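Local coordinates for protein esterase E25 (Uncultured bacterium, PDB 4Q05) that hydrolyses ester bonds as a dimeric member of the GTSAG motif subfamily of the bacterial hormone-sensitive lipase family, at residues P235-S240 / V309-K314; T294-G299 / I313-S318. All blocks are in the same frame, centred on the assembly; numbering follows the deposited sequence.

Interaction 1: P235-S240 / V309-K314. With NA (sodium ion), chain C.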
loop_
_atom_site.group_PDB
_atom_site.type_symbol
_atom_site.label_atom_id
_atom_site.label_comp_id
_atom_site.label_asym_id
_atom_site.label_seq_id
_atom_site.Cartn_x
_atom_site.Cartn_y
_atom_site.Cartn_z
ATOM N N PRO A 235 6.749 5.872 8.321
ATOM C CA PRO A 235 7.890 6.760 8.547
ATOM C C PRO A 235 7.612 8.228 8.272
ATOM O O PRO A 235 6.839 8.537 7.415
ATOM C CB PRO A 235 8.928 6.240 7.581
ATOM C CG PRO A 235 8.174 5.731 6.456
ATOM C CD PRO A 235 7.114 4.995 7.100
ATOM N N GLY A 236 8.241 9.103 9.028
ATOM C CA GLY A 236 8.140 10.517 8.788
ATOM C C GLY A 236 9.152 10.856 7.726
ATOM O O GLY A 236 10.097 11.569 7.976
ATOM N N ALA A 237 8.958 10.271 6.556
ATOM C CA ALA A 237 9.957 10.335 5.492
ATOM C C ALA A 237 9.965 11.680 4.762
ATOM O O ALA A 237 11.004 12.142 4.299
ATOM C CB ALA A 237 9.743 9.186 4.502
ATOM N N ASP A 238 8.798 12.298 4.648
ATOM C CA ASP A 238 8.691 13.652 4.086
ATOM C C ASP A 238 7.841 14.494 5.012
ATOM O O ASP A 238 6.628 14.297 5.093
ATOM C CB ASP A 238 8.052 13.609 2.693
ATOM C CG ASP A 238 7.974 14.979 2.032
ATOM O OD1 ASP A 238 8.250 16.003 2.704
ATOM O OD2 ASP A 238 7.623 15.026 0.829
ATOM N N MET A 239 8.471 15.426 5.725
ATOM C CA MET A 239 7.734 16.220 6.709
ATOM C C MET A 239 7.322 17.602 6.209
ATOM O O MET A 239 6.787 18.391 6.975
ATOM C CB MET A 239 8.501 16.334 8.025
ATOM C CG MET A 239 8.861 14.976 8.655
ATOM S SD MET A 239 7.468 13.810 8.722
ATOM C CE MET A 239 6.232 14.761 9.618
ATOM N N SER A 240 7.583 17.905 4.940
ATOM C CA SER A 240 6.893 19.020 4.310
ATOM C C SER A 240 5.474 18.532 4.141
ATOM O O SER A 240 5.217 17.335 4.266
ATOM C CB SER A 240 7.503 19.374 2.947
ATOM O OG SER A 240 7.314 18.328 2.012
ATOM N N VAL A 309 4.355 4.953 1.275
ATOM C CA VAL A 309 4.329 4.287 -0.020
ATOM C C VAL A 309 5.276 4.991 -0.987
ATOM O O VAL A 309 5.841 4.358 -1.875
ATOM C CB VAL A 309 2.903 4.176 -0.606
ATOM C CG1 VAL A 309 1.984 3.445 0.380
ATOM C CG2 VAL A 309 2.334 5.537 -0.977
ATOM N N ARG A 310 5.455 6.294 -0.796
ATOM C CA ARG A 310 6.438 7.041 -1.578
ATOM C C ARG A 310 7.813 6.512 -1.254
ATOM O O ARG A 310 8.648 6.363 -2.135
ATOM C CB ARG A 310 6.365 8.540 -1.298
ATOM C CG ARG A 310 5.160 9.228 -1.941
ATOM C CD ARG A 310 5.038 10.654 -1.446
ATOM N NE ARG A 310 6.205 11.443 -1.830
ATOM C CZ ARG A 310 6.578 12.575 -1.245
ATOM N NH1 ARG A 310 5.888 13.062 -0.221
ATOM N NH2 ARG A 310 7.657 13.210 -1.668
ATOM N N THR A 311 8.053 6.195 0.012
ATOM C CA THR A 311 9.358 5.666 0.390
ATOM C C THR A 311 9.548 4.250 -0.160
ATOM O O THR A 311 10.607 3.918 -0.679
ATOM C CB THR A 311 9.568 5.666 1.916
ATOM O OG1 THR A 311 9.539 7.016 2.410
ATOM C CG2 THR A 311 10.901 5.028 2.253
ATOM N N HIS A 312 8.516 3.427 -0.037
ATOM C CA HIS A 312 8.564 2.069 -0.545
ATOM C C HIS A 312 8.890 2.087 -2.037
ATOM O O HIS A 312 9.718 1.311 -2.515
ATOM C CB HIS A 312 7.223 1.352 -0.333
ATOM C CG HIS A 312 7.147 0.019 -1.013
ATOM N ND1 HIS A 312 6.417 -0.191 -2.163
ATOM C CD2 HIS A 312 7.738 -1.163 -0.723
ATOM C CE1 HIS A 312 6.545 -1.453 -2.541
ATOM N NE2 HIS A 312 7.349 -2.062 -1.688
ATOM N N ILE A 313 8.232 2.981 -2.763
ATOM C CA ILE A 313 8.395 3.034 -4.208
ATOM C C ILE A 313 9.799 3.519 -4.527
ATOM O O ILE A 313 10.461 2.959 -5.389
ATOM C CB ILE A 313 7.327 3.928 -4.884
ATOM C CG1 ILE A 313 5.953 3.244 -4.821
ATOM C CG2 ILE A 313 7.689 4.207 -6.353
ATOM C CD1 ILE A 313 5.934 1.839 -5.516
ATOM N N LYS A 314 10.267 4.542 -3.814
ATOM C CA LYS A 314 11.610 5.060 -4.089
ATOM C C LYS A 314 12.667 3.994 -3.804
ATOM O O LYS A 314 13.644 3.855 -4.542
ATOM C CB LYS A 314 11.901 6.363 -3.312
ATOM C CG LYS A 314 13.251 7.011 -3.726
ATOM C CD LYS A 314 13.423 8.421 -3.163
ATOM C CE LYS A 314 14.706 9.069 -3.703
ATOM N NZ LYS A 314 14.849 10.485 -3.270
HETATM NA NA NA C . 4.161 1.329 -2.577
#
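Asp238 and Arg310 form a buried salt bridge between the loop after strand 229-235 and helix 305-317 of the alpha/beta hydrolase fold, and the same aspartate heads an Asx turn. Its chain leaves the backbone with CG anti to N (chi1 -177°), which carries the carboxylate across to the helix. CB already lies 3.7 Å from Arg310 NH1. Beyond CG the two oxygens divide their work. OD1 stays within the loop, taking the backbone N of Ser240 on its anti side at 3.0 Å, which closes the turn, and Ser240 OG on its syn side at 2.6 Å. OD2 turns to the arginine, which grips this single oxygen end-on with both terminal nitrogens, NH1 at 2.8 Å and NH2 at 3.1 Å. The oxygen sits at the guanidinium edge, in its plane, while the carboxylate is turned 66° from that plane; both nitrogens reach OD2 from its anti side. A weak bond from Tyr285 OH adds to the same oxygen. With four donors from the two segments, the carboxylate is fixed in rotation, and the buried positive charge beside it probably favours its ionised form. Were this residue an alanine, Arg310 would probably lose the carboxylate that both its terminal nitrogens hold, and Ser240 N and OG the acceptor that closes the turn. One residue on along the helix, Thr311 OG1 is bonded to Ala307 O, and Met213 of helix 206-221 packs on both Thr311 and Ala237. Elsewhere on the helix, His312 ND1 binds a sodium ion at 2.8 Å, shared with Val326 O of the second subunit. Between loop and helix, the methyl CB of Ala237 presses to 3.0 Å from Thr311 OG1.

Interaction 2: T294-G299 / I313-S318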
loop_
_atom_site.group_PDB
_atom_site.type_symbol
_atom_site.label_atom_id
_atom_site.label_comp_id
_atom_site.label_asym_id
_atom_site.label_seq_id
_atom_site.Cartn_x
_atom_site.Cartn_y
_atom_site.Cartn_z
ATOM N N THR A 294 14.185 -3.514 3.317
ATOM C CA THR A 294 13.352 -2.673 4.160
ATOM C C THR A 294 11.901 -3.175 4.212
ATOM O O THR A 294 11.328 -3.588 3.201
ATOM C CB THR A 294 13.407 -1.221 3.661
ATOM O OG1 THR A 294 14.756 -0.754 3.752
ATOM C CG2 THR A 294 12.494 -0.291 4.479
ATOM N N PHE A 295 11.332 -3.130 5.409
ATOM C CA PHE A 295 9.979 -3.588 5.680
ATOM C C PHE A 295 9.204 -2.338 6.063
ATOM O O PHE A 295 9.615 -1.609 6.979
ATOM C CB PHE A 295 10.039 -4.588 6.842
ATOM C CG PHE A 295 8.709 -5.205 7.234
ATOM C CD1 PHE A 295 7.753 -4.471 7.920
ATOM C CD2 PHE A 295 8.461 -6.548 6.986
ATOM C CE1 PHE A 295 6.557 -5.057 8.308
ATOM C CE2 PHE A 295 7.275 -7.142 7.386
ATOM C CZ PHE A 295 6.322 -6.395 8.044
ATOM N N LEU A 296 8.101 -2.067 5.367
ATOM C CA LEU A 296 7.324 -0.855 5.641
ATOM C C LEU A 296 5.869 -1.189 5.917
ATOM O O LEU A 296 5.312 -2.093 5.320
ATOM C CB LEU A 296 7.376 0.130 4.466
ATOM C CG LEU A 296 8.762 0.565 3.981
ATOM C CD1 LEU A 296 9.179 -0.298 2.790
ATOM C CD2 LEU A 296 8.736 2.049 3.597
ATOM N N ILE A 297 5.258 -0.441 6.818
ATOM C CA ILE A 297 3.877 -0.698 7.188
ATOM C C ILE A 297 3.132 0.609 7.407
ATOM O O ILE A 297 3.687 1.588 7.925
ATOM C CB ILE A 297 3.790 -1.624 8.428
ATOM C CG1 ILE A 297 2.330 -1.839 8.838
ATOM C CG2 ILE A 297 4.553 -1.045 9.587
ATOM C CD1 ILE A 297 2.189 -2.827 9.960
ATOM N N THR A 298 1.879 0.629 6.976
ATOM C CA THR A 298 1.032 1.796 7.127
ATOM C C THR A 298 -0.418 1.294 6.981
ATOM O O THR A 298 -0.667 0.100 7.102
ATOM C CB THR A 298 1.399 2.889 6.088
ATOM O OG1 THR A 298 0.543 4.031 6.232
ATOM C CG2 THR A 298 1.287 2.344 4.665
ATOM N N GLY A 299 -1.372 2.185 6.745
ATOM C CA GLY A 299 -2.748 1.746 6.606
ATOM C C GLY A 299 -3.571 2.789 5.895
ATOM O O GLY A 299 -3.086 3.889 5.644
ATOM N N ILE A 313 8.232 2.981 -2.763
ATOM C CA ILE A 313 8.395 3.034 -4.208
ATOM C C ILE A 313 9.799 3.519 -4.527
ATOM O O ILE A 313 10.461 2.959 -5.389
ATOM C CB ILE A 313 7.327 3.928 -4.884
ATOM C CG1 ILE A 313 5.953 3.244 -4.821
ATOM C CG2 ILE A 313 7.689 4.207 -6.353
ATOM C CD1 ILE A 313 5.934 1.839 -5.516
ATOM N N LYS A 314 10.267 4.542 -3.814
ATOM C CA LYS A 314 11.610 5.060 -4.089
ATOM C C LYS A 314 12.667 3.994 -3.804
ATOM O O LYS A 314 13.644 3.855 -4.542
ATOM C CB LYS A 314 11.901 6.363 -3.312
ATOM C CG LYS A 314 13.251 7.011 -3.726
ATOM C CD LYS A 314 13.423 8.421 -3.163
ATOM C CE LYS A 314 14.706 9.069 -3.703
ATOM N NZ LYS A 314 14.849 10.485 -3.270
ATOM N N LEU A 315 12.472 3.226 -2.741
ATOM C CA LEU A 315 13.375 2.106 -2.468
ATOM C C LEU A 315 13.383 1.109 -3.623
ATOM O O LEU A 315 14.452 0.748 -4.141
ATOM C CB LEU A 315 12.996 1.396 -1.163
ATOM C CG LEU A 315 13.152 2.248 0.098
ATOM C CD1 LEU A 315 12.359 1.666 1.239
ATOM C CD2 LEU A 315 14.627 2.359 0.475
ATOM N N ARG A 316 12.198 0.655 -4.029
ATOM C CA ARG A 316 12.115 -0.305 -5.131
ATOM C C ARG A 316 12.776 0.235 -6.395
ATOM O O ARG A 316 13.509 -0.473 -7.074
ATOM C CB ARG A 316 10.663 -0.690 -5.422
ATOM C CG ARG A 316 9.961 -1.407 -4.263
ATOM C CD ARG A 316 10.593 -2.758 -3.880
ATOM N NE ARG A 316 10.502 -3.775 -4.925
ATOM C CZ ARG A 316 9.833 -4.930 -4.818
ATOM N NH1 ARG A 316 9.174 -5.244 -3.711
ATOM N NH2 ARG A 316 9.825 -5.788 -5.831
ATOM N N GLN A 317 12.515 1.495 -6.700
ATOM C CA GLN A 317 13.101 2.131 -7.872
ATOM C C GLN A 317 14.616 2.251 -7.742
ATOM O O GLN A 317 15.319 2.425 -8.733
ATOM C CB GLN A 317 12.449 3.496 -8.121
ATOM C CG GLN A 317 11.028 3.368 -8.662
ATOM C CD GLN A 317 10.303 4.695 -8.764
ATOM O OE1 GLN A 317 10.801 5.722 -8.328
ATOM N NE2 GLN A 317 9.105 4.670 -9.317
ATOM N N SER A 318 15.118 2.127 -6.519
ATOM C CA SER A 318 16.546 2.283 -6.274
ATOM C C SER A 318 17.189 0.923 -6.083
ATOM O O SER A 318 18.325 0.812 -5.618
ATOM C CB SER A 318 16.795 3.182 -5.057
ATOM O OG SER A 318 16.187 4.445 -5.250
#
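The 2.7 Å bond from Ser318 OG to Lys314 O ties together the backbone turn that carries Leu315, the residue that packs against Thr294 and Leu296 of strand 294-299. The hydroxyl stands 29° out of the carbonyl plane of Lys314, and Ser318 N bonds to Leu315 O just beside it. Across the contact there is no hydrogen bond: everything rests on one methyl group, Leu315 CD1. The leucine sets CG anti to its carbonyl carbon (chi1 -65°), and from there CD1 reaches the strand. Thr294 meets Leu315 CD1 with its hydrocarbon side, CG2 at 3.8 Å and CB at 3.9 Å, the two side chains crossing at about a right angle. With CG2 on the leucine, Thr294 OG1 bonds instead to Pro292 O. Two residues along the strand, on the same sheet face, Leu296 comes tip to tip with the helix residue, its CD1 4.0 Å from Leu315 CD1. The methyl thus bridges two helix-facing positions of the strand, a small, wholly apolar and buried patch of helix-on-sheet packing. Strand 294-299, helix 305-317 and strand 322-327 make up a beta-alpha-beta unit of the alpha/beta hydrolase fold, and Ala322 of the last strand touches both leucines. On the other flank Leu232 of strand 229-235 packs on Thr294 and Leu296, while the opposite sheet face holds Phe295, stacked with Phe325 and edge-to-face with Phe354 of helix 342-358.

Helix 305-317 serves both interactions, its residues 309-314 meeting the loop 235-240 and its 313-318 part meeting strand 294-299; Ile313 and Lys314 belong to both ranges. Both contacts are buried, with centres about 8 Å apart, yet their chemistry differs. Interaction 1, where a loop rather than a strand meets the helix, relies mainly on a salt bridge, with close packing of Ala237 on Thr311 beside it, whereas interaction 2, against the central sheet, is made by aliphatic carbons alone. They join at Leu296, whose CD2 packs 3.9 Å from Thr311 CG2 and equally close to His312 N. The same helix also faces the second subunit, where Arg316 forms a salt bridge with Glu350 of that subunit.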